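Local coordinates for protein 433aa long hypothetical phosphoribosylglycinamide formyl transferase (Pyrococcus horikoshii, PDB 2DWC) that is a PurT-like protein of the ATP-grasp family that holds adenosine-5'-diphosphate in its nucleotide pocket, at residues Asp206-His218 with Val226-Ile238. Numbering follows the deposited sequence.
Sequences DFDVEVTELAVRH and VTTFPKPVGHYQI. With ADP (adenosine-5'-diphosphate), chain H.
Val216 and Thr228 exchange two backbone hydrogen bonds, as do His218 and Val226, the straighter of the former being Val216 N to Thr228 O (3.0 Å, 169° at the hydrogen). Toward the nucleotide, Thr212 and Val233 form a like pair, but the register has shifted by one residue. Between the two paired regions the inverse gamma turn at Leu214 packs on Pro230, and the opposing strand has prolines at 230 and 232, without an N-H to give; water 2 bridges the break, donating to Thr212 O and Lys231 O and accepting from Leu214 N.

Among polar side chains, His218 NE2 meets Thr228 OG1 at 2.7 Å in a nearly straight hydrogen bond, at the edge of the imidazole. His235 NE2 and Thr212 OG1 are both hydrogen-bonded to Glu279. Glu213, bent at chi2 (53°), brings OE2 to 2.6 Å from Pro230 O, a separation at which the carboxyl group probably carries the proton. Its carboxylate also abuts the edge of the Phe229 ring, in a buried site lined by helix 253-270.

Two CH-pi contacts add to this: Val226 CG2 lies over one face of the His218 ring, 3.8 Å from its centroid, and Glu210 CB over a face of His235. Ala215 CB packs 3.6 Å from Phe229 CE2, an apolar contact.

With CG beside its backbone N (chi1 -49°) and the chain extended beyond, Glu210 reaches the ADP ribose: OE1 accepts from O2' at 2.7 Å, while OE2 lies 2.4 Å from O3', a hydrogen bond of doubtful length. Poorly ordered Gln237 approaches O3' less certainly. One end of this broken antiparallel beta hairpin thus lines the ribose side of the ATP-grasp nucleotide pocket.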
loop_
_atom_site.group_PDB
_atom_site.type_symbol
_atom_site.label_atom_id
_atom_site.label_comp_id
_atom_site.label_asym_id
_atom_site.label_seq_id
_atom_site.Cartn_x
_atom_site.Cartn_y
_atom_site.Cartn_z
ATOM N N ASP B 206 33.622 -17.057 -6.032
ATOM C CA ASP B 206 33.024 -17.171 -7.355
ATOM C C ASP B 206 31.641 -17.747 -7.079
ATOM O O ASP B 206 31.482 -18.956 -6.915
ATOM C CB ASP B 206 33.830 -18.130 -8.240
ATOM C CG ASP B 206 33.352 -18.126 -9.689
ATOM O OD1 ASP B 206 33.669 -19.097 -10.406
ATOM O OD2 ASP B 206 32.672 -17.154 -10.110
ATOM N N PHE B 207 30.642 -16.876 -6.985
ATOM C CA PHE B 207 29.293 -17.348 -6.706
ATOM C C PHE B 207 28.375 -17.194 -7.915
ATOM O O PHE B 207 28.663 -16.442 -8.850
ATOM C CB PHE B 207 28.709 -16.599 -5.489
ATOM C CG PHE B 207 28.685 -15.112 -5.648
ATOM C CD1 PHE B 207 29.637 -14.321 -5.010
ATOM C CD2 PHE B 207 27.734 -14.495 -6.451
ATOM C CE1 PHE B 207 29.642 -12.941 -5.171
ATOM C CE2 PHE B 207 27.723 -13.109 -6.628
ATOM C CZ PHE B 207 28.681 -12.323 -5.984
ATOM N N ASP B 208 27.270 -17.925 -7.881
ATOM C CA ASP B 208 26.268 -17.898 -8.939
ATOM C C ASP B 208 25.364 -16.693 -8.738
ATOM O O ASP B 208 24.999 -16.002 -9.693
ATOM C CB ASP B 208 25.414 -19.159 -8.869
ATOM C CG ASP B 208 26.200 -20.423 -9.177
ATOM O OD1 ASP B 208 25.780 -21.500 -8.698
ATOM O OD2 ASP B 208 27.213 -20.331 -9.906
ATOM N N VAL B 209 25.000 -16.448 -7.486
ATOM C CA VAL B 209 24.119 -15.322 -7.202
ATOM C C VAL B 209 24.230 -14.898 -5.752
ATOM O O VAL B 209 24.625 -15.680 -4.897
ATOM C CB VAL B 209 22.659 -15.711 -7.497
ATOM C CG1 VAL B 209 22.204 -16.807 -6.523
ATOM C CG2 VAL B 209 21.738 -14.477 -7.451
ATOM N N GLU B 210 23.884 -13.646 -5.485
ATOM C CA GLU B 210 23.903 -13.138 -4.109
ATOM C C GLU B 210 22.441 -13.114 -3.700
ATOM O O GLU B 210 21.568 -12.806 -4.523
ATOM C CB GLU B 210 24.408 -11.705 -4.058
ATOM C CG GLU B 210 25.663 -11.416 -4.800
ATOM C CD GLU B 210 26.084 -9.977 -4.621
ATOM O OE1 GLU B 210 26.527 -9.376 -5.615
ATOM O OE2 GLU B 210 25.975 -9.449 -3.481
ATOM N N VAL B 211 22.166 -13.407 -2.437
ATOM C CA VAL B 211 20.784 -13.408 -1.965
ATOM C C VAL B 211 20.648 -12.638 -0.656
ATOM O O VAL B 211 21.587 -12.516 0.121
ATOM C CB VAL B 211 20.258 -14.831 -1.714
ATOM C CG1 VAL B 211 20.245 -15.650 -3.026
ATOM C CG2 VAL B 211 21.132 -15.502 -0.681
ATOM N N THR B 212 19.461 -12.088 -0.441
ATOM C CA THR B 212 19.189 -11.383 0.813
ATOM C C THR B 212 18.127 -12.223 1.477
ATOM O O THR B 212 17.084 -12.491 0.850
ATOM C CB THR B 212 18.528 -10.007 0.568
ATOM O OG1 THR B 212 19.386 -9.161 -0.220
ATOM C CG2 THR B 212 18.283 -9.325 1.909
ATOM N N GLU B 213 18.398 -12.735 2.685
ATOM C CA GLU B 213 17.375 -13.470 3.404
ATOM C C GLU B 213 16.762 -12.486 4.411
ATOM O O GLU B 213 17.457 -11.996 5.335
ATOM C CB GLU B 213 17.961 -14.680 4.147
ATOM C CG GLU B 213 16.909 -15.449 4.940
ATOM C CD GLU B 213 15.696 -15.861 4.105
ATOM O OE1 GLU B 213 15.899 -16.230 2.931
ATOM O OE2 GLU B 213 14.541 -15.840 4.620
ATOM N N LEU B 214 15.460 -12.216 4.244
ATOM C CA LEU B 214 14.762 -11.236 5.091
ATOM C C LEU B 214 14.182 -11.837 6.344
ATOM O O LEU B 214 12.970 -11.774 6.581
ATOM C CB LEU B 214 13.668 -10.573 4.239
ATOM C CG LEU B 214 14.240 -9.778 3.055
ATOM C CD1 LEU B 214 13.099 -9.474 2.042
ATOM C CD2 LEU B 214 14.919 -8.478 3.567
ATOM N N ALA B 215 15.049 -12.441 7.170
ATOM C CA ALA B 215 14.595 -13.076 8.422
ATOM C C ALA B 215 13.949 -12.039 9.362
ATOM O O ALA B 215 14.466 -10.935 9.536
ATOM C CB ALA B 215 15.786 -13.724 9.130
ATOM N N VAL B 216 12.803 -12.372 9.928
ATOM C CA VAL B 216 12.167 -11.435 10.864
ATOM C C VAL B 216 11.949 -12.061 12.226
ATOM O O VAL B 216 11.367 -13.148 12.342
ATOM C CB VAL B 216 10.805 -10.874 10.268
ATOM C CG1 VAL B 216 9.808 -12.002 9.929
ATOM C CG2 VAL B 216 10.131 -9.918 11.270
ATOM N N ARG B 217 12.449 -11.370 13.269
ATOM C CA ARG B 217 12.288 -11.794 14.661
ATOM C C ARG B 217 11.041 -11.115 15.191
ATOM O O ARG B 217 10.908 -9.908 15.106
ATOM C CB ARG B 217 13.504 -11.371 15.488
ATOM C CG ARG B 217 14.727 -12.329 15.255
ATOM C CD ARG B 217 16.006 -11.878 15.953
ATOM N NE ARG B 217 15.736 -11.696 17.377
ATOM C CZ ARG B 217 15.833 -12.656 18.288
ATOM N NH1 ARG B 217 16.208 -13.889 17.932
ATOM N NH2 ARG B 217 15.579 -12.379 19.549
ATOM N N HIS B 218 10.135 -11.869 15.791
ATOM C CA HIS B 218 8.878 -11.257 16.258
ATOM C C HIS B 218 8.265 -12.196 17.297
ATOM O O HIS B 218 8.731 -13.323 17.458
ATOM C CB HIS B 218 7.913 -11.136 15.049
ATOM C CG HIS B 218 7.563 -12.469 14.437
ATOM N ND1 HIS B 218 6.440 -13.189 14.789
ATOM C CD2 HIS B 218 8.189 -13.197 13.481
ATOM C CE1 HIS B 218 6.381 -14.296 14.063
ATOM N NE2 HIS B 218 7.430 -14.323 13.261
ATOM N N VAL B 226 10.081 -15.654 18.034
ATOM C CA VAL B 226 10.428 -16.639 17.000
ATOM C C VAL B 226 11.013 -15.919 15.786
ATOM O O VAL B 226 10.964 -14.679 15.704
ATOM C CB VAL B 226 9.186 -17.468 16.540
ATOM C CG1 VAL B 226 8.651 -18.262 17.695
ATOM C CG2 VAL B 226 8.096 -16.555 16.018
ATOM N N THR B 227 11.580 -16.676 14.845
ATOM C CA THR B 227 12.153 -16.063 13.653
ATOM C C THR B 227 11.483 -16.724 12.438
ATOM O O THR B 227 11.409 -17.962 12.352
ATOM C CB THR B 227 13.679 -16.304 13.617
ATOM O OG1 THR B 227 14.245 -15.924 14.880
ATOM C CG2 THR B 227 14.329 -15.502 12.461
ATOM N N THR B 228 11.023 -15.903 11.498
ATOM C CA THR B 228 10.301 -16.381 10.320
ATOM C C THR B 228 11.061 -16.016 9.081
ATOM O O THR B 228 11.662 -14.939 8.976
ATOM C CB THR B 228 8.858 -15.798 10.335
ATOM O OG1 THR B 228 8.235 -16.272 11.507
ATOM C CG2 THR B 228 8.034 -16.231 9.115
ATOM N N PHE B 229 11.050 -16.947 8.121
ATOM C CA PHE B 229 11.846 -16.800 6.926
ATOM C C PHE B 229 11.161 -16.715 5.593
ATOM O O PHE B 229 10.563 -17.720 5.121
ATOM C CB PHE B 229 12.833 -17.979 6.839
ATOM C CG PHE B 229 13.788 -18.044 8.007
ATOM C CD1 PHE B 229 13.420 -18.695 9.189
ATOM C CD2 PHE B 229 15.000 -17.389 7.940
ATOM C CE1 PHE B 229 14.266 -18.683 10.294
ATOM C CE2 PHE B 229 15.864 -17.361 9.039
ATOM C CZ PHE B 229 15.491 -18.012 10.221
ATOM N N PRO B 230 11.222 -15.531 4.948
ATOM C CA PRO B 230 10.612 -15.380 3.617
ATOM C C PRO B 230 11.507 -16.139 2.620
ATOM O O PRO B 230 12.652 -16.528 2.942
ATOM C CB PRO B 230 10.719 -13.866 3.320
ATOM C CG PRO B 230 10.721 -13.235 4.701
ATOM C CD PRO B 230 11.580 -14.226 5.541
ATOM N N LYS B 231 11.035 -16.310 1.388
ATOM C CA LYS B 231 11.887 -16.952 0.397
ATOM C C LYS B 231 13.096 -16.036 0.122
ATOM O O LYS B 231 12.985 -14.803 0.159
ATOM C CB LYS B 231 11.096 -17.168 -0.904
ATOM C CG LYS B 231 10.102 -18.286 -0.816
ATOM C CD LYS B 231 10.905 -19.600 -0.993
ATOM C CE LYS B 231 10.026 -20.803 -1.098
ATOM N NZ LYS B 231 10.882 -21.988 -1.472
ATOM N N PRO B 232 14.277 -16.609 -0.149
ATOM C CA PRO B 232 15.466 -15.797 -0.432
ATOM C C PRO B 232 15.211 -14.828 -1.620
ATOM O O PRO B 232 14.481 -15.159 -2.568
ATOM C CB PRO B 232 16.540 -16.856 -0.802
ATOM C CG PRO B 232 16.118 -18.053 -0.019
ATOM C CD PRO B 232 14.592 -18.053 -0.139
ATOM N N VAL B 233 15.828 -13.659 -1.569
ATOM C CA VAL B 233 15.684 -12.659 -2.619
ATOM C C VAL B 233 16.979 -12.588 -3.400
ATOM O O VAL B 233 18.028 -12.296 -2.834
ATOM C CB VAL B 233 15.361 -11.240 -1.987
ATOM C CG1 VAL B 233 15.609 -10.105 -2.989
ATOM C CG2 VAL B 233 13.917 -11.239 -1.516
ATOM N N GLY B 234 16.932 -12.868 -4.703
ATOM C CA GLY B 234 18.157 -12.726 -5.453
ATOM C C GLY B 234 18.394 -11.279 -5.904
ATOM O O GLY B 234 17.431 -10.500 -6.013
ATOM N N HIS B 235 19.646 -10.892 -6.157
ATOM C CA HIS B 235 19.906 -9.534 -6.651
ATOM C C HIS B 235 21.292 -9.384 -7.245
ATOM O O HIS B 235 22.128 -10.264 -7.106
ATOM C CB HIS B 235 19.750 -8.493 -5.523
ATOM C CG HIS B 235 20.664 -8.715 -4.354
ATOM N ND1 HIS B 235 21.903 -8.119 -4.255
ATOM C CD2 HIS B 235 20.503 -9.440 -3.216
ATOM C CE1 HIS B 235 22.462 -8.459 -3.105
ATOM N NE2 HIS B 235 21.636 -9.260 -2.455
ATOM N N TYR B 236 21.539 -8.266 -7.916
ATOM C CA TYR B 236 22.871 -8.059 -8.452
ATOM C C TYR B 236 23.361 -6.640 -8.142
ATOM O O TYR B 236 22.698 -5.643 -8.477
ATOM C CB TYR B 236 22.905 -8.417 -9.948
ATOM C CG TYR B 236 22.271 -7.436 -10.888
ATOM C CD1 TYR B 236 22.953 -6.273 -11.278
ATOM C CD2 TYR B 236 21.004 -7.666 -11.408
ATOM C CE1 TYR B 236 22.384 -5.359 -12.169
ATOM C CE2 TYR B 236 20.419 -6.758 -12.299
ATOM C CZ TYR B 236 21.115 -5.604 -12.676
ATOM O OH TYR B 236 20.543 -4.697 -13.553
ATOM N N GLN B 237 24.507 -6.583 -7.452
ATOM C CA GLN B 237 25.149 -5.341 -7.009
ATOM C C GLN B 237 26.123 -4.746 -8.016
ATOM O O GLN B 237 27.195 -5.304 -8.258
ATOM C CB GLN B 237 25.905 -5.586 -5.697
ATOM C CG GLN B 237 25.025 -5.703 -4.463
ATOM C CD GLN B 237 24.694 -4.355 -3.835
ATOM O OE1 GLN B 237 23.565 -4.126 -3.390
ATOM N NE2 GLN B 237 25.681 -3.467 -3.778
ATOM N N ILE B 238 25.750 -3.604 -8.587
ATOM C CA ILE B 238 26.597 -2.914 -9.553
ATOM C C ILE B 238 27.216 -1.664 -8.927
ATOM O O ILE B 238 26.543 -0.642 -8.747
ATOM C CB ILE B 238 25.798 -2.517 -10.825
ATOM C CG1 ILE B 238 26.624 -1.541 -11.670
ATOM C CG2 ILE B 238 24.446 -1.910 -10.441
ATOM C CD1 ILE B 238 27.946 -2.107 -12.152
HETATM P PB ADP H . 28.792 -3.005 0.679
HETATM O O1B ADP H . 27.653 -2.819 1.606
HETATM O O2B ADP H . 28.618 -2.930 -0.922
HETATM O O3B ADP H . 30.315 -2.782 1.148
HETATM P PA ADP H . 30.223 -5.379 0.254
HETATM O O1A ADP H . 31.368 -4.462 0.058
HETATM O O2A ADP H . 30.530 -6.453 1.411
HETATM O O3A ADP H . 28.883 -4.611 0.709
HETATM O "O5'" ADP H . 29.871 -6.198 -1.083
HETATM C "C5'" ADP H . 29.532 -5.506 -2.287
HETATM C "C4'" ADP H . 29.618 -6.484 -3.457
HETATM O "O4'" ADP H . 30.976 -6.795 -3.808
HETATM C "C3'" ADP H . 29.005 -7.820 -3.041
HETATM O "O3'" ADP H . 27.582 -7.738 -3.159
HETATM C "C2'" ADP H . 29.574 -8.671 -4.173
HETATM O "O2'" ADP H . 28.944 -8.305 -5.404
HETATM C "C1'" ADP H . 31.025 -8.187 -4.174
HETATM N N9 ADP H . 31.821 -8.889 -3.140
HETATM C C8 ADP H . 32.075 -8.456 -1.909
HETATM N N7 ADP H . 32.843 -9.344 -1.275
HETATM C C5 ADP H . 33.082 -10.343 -2.111
HETATM C C6 ADP H . 33.793 -11.538 -2.021
HETATM N N6 ADP H . 34.465 -11.840 -0.916
HETATM N N1 ADP H . 33.814 -12.359 -3.081
HETATM C C2 ADP H . 33.182 -12.053 -4.200
HETATM N N3 ADP H . 32.500 -10.925 -4.321
HETATM C C4 ADP H . 32.430 -10.059 -3.304
HETATM O O HOH W 1 23.976 -11.753 -7.965
HETATM O O HOH W 2 14.330 -13.003 1.818
HETATM O O HOH W 3 16.722 -15.122 15.498
#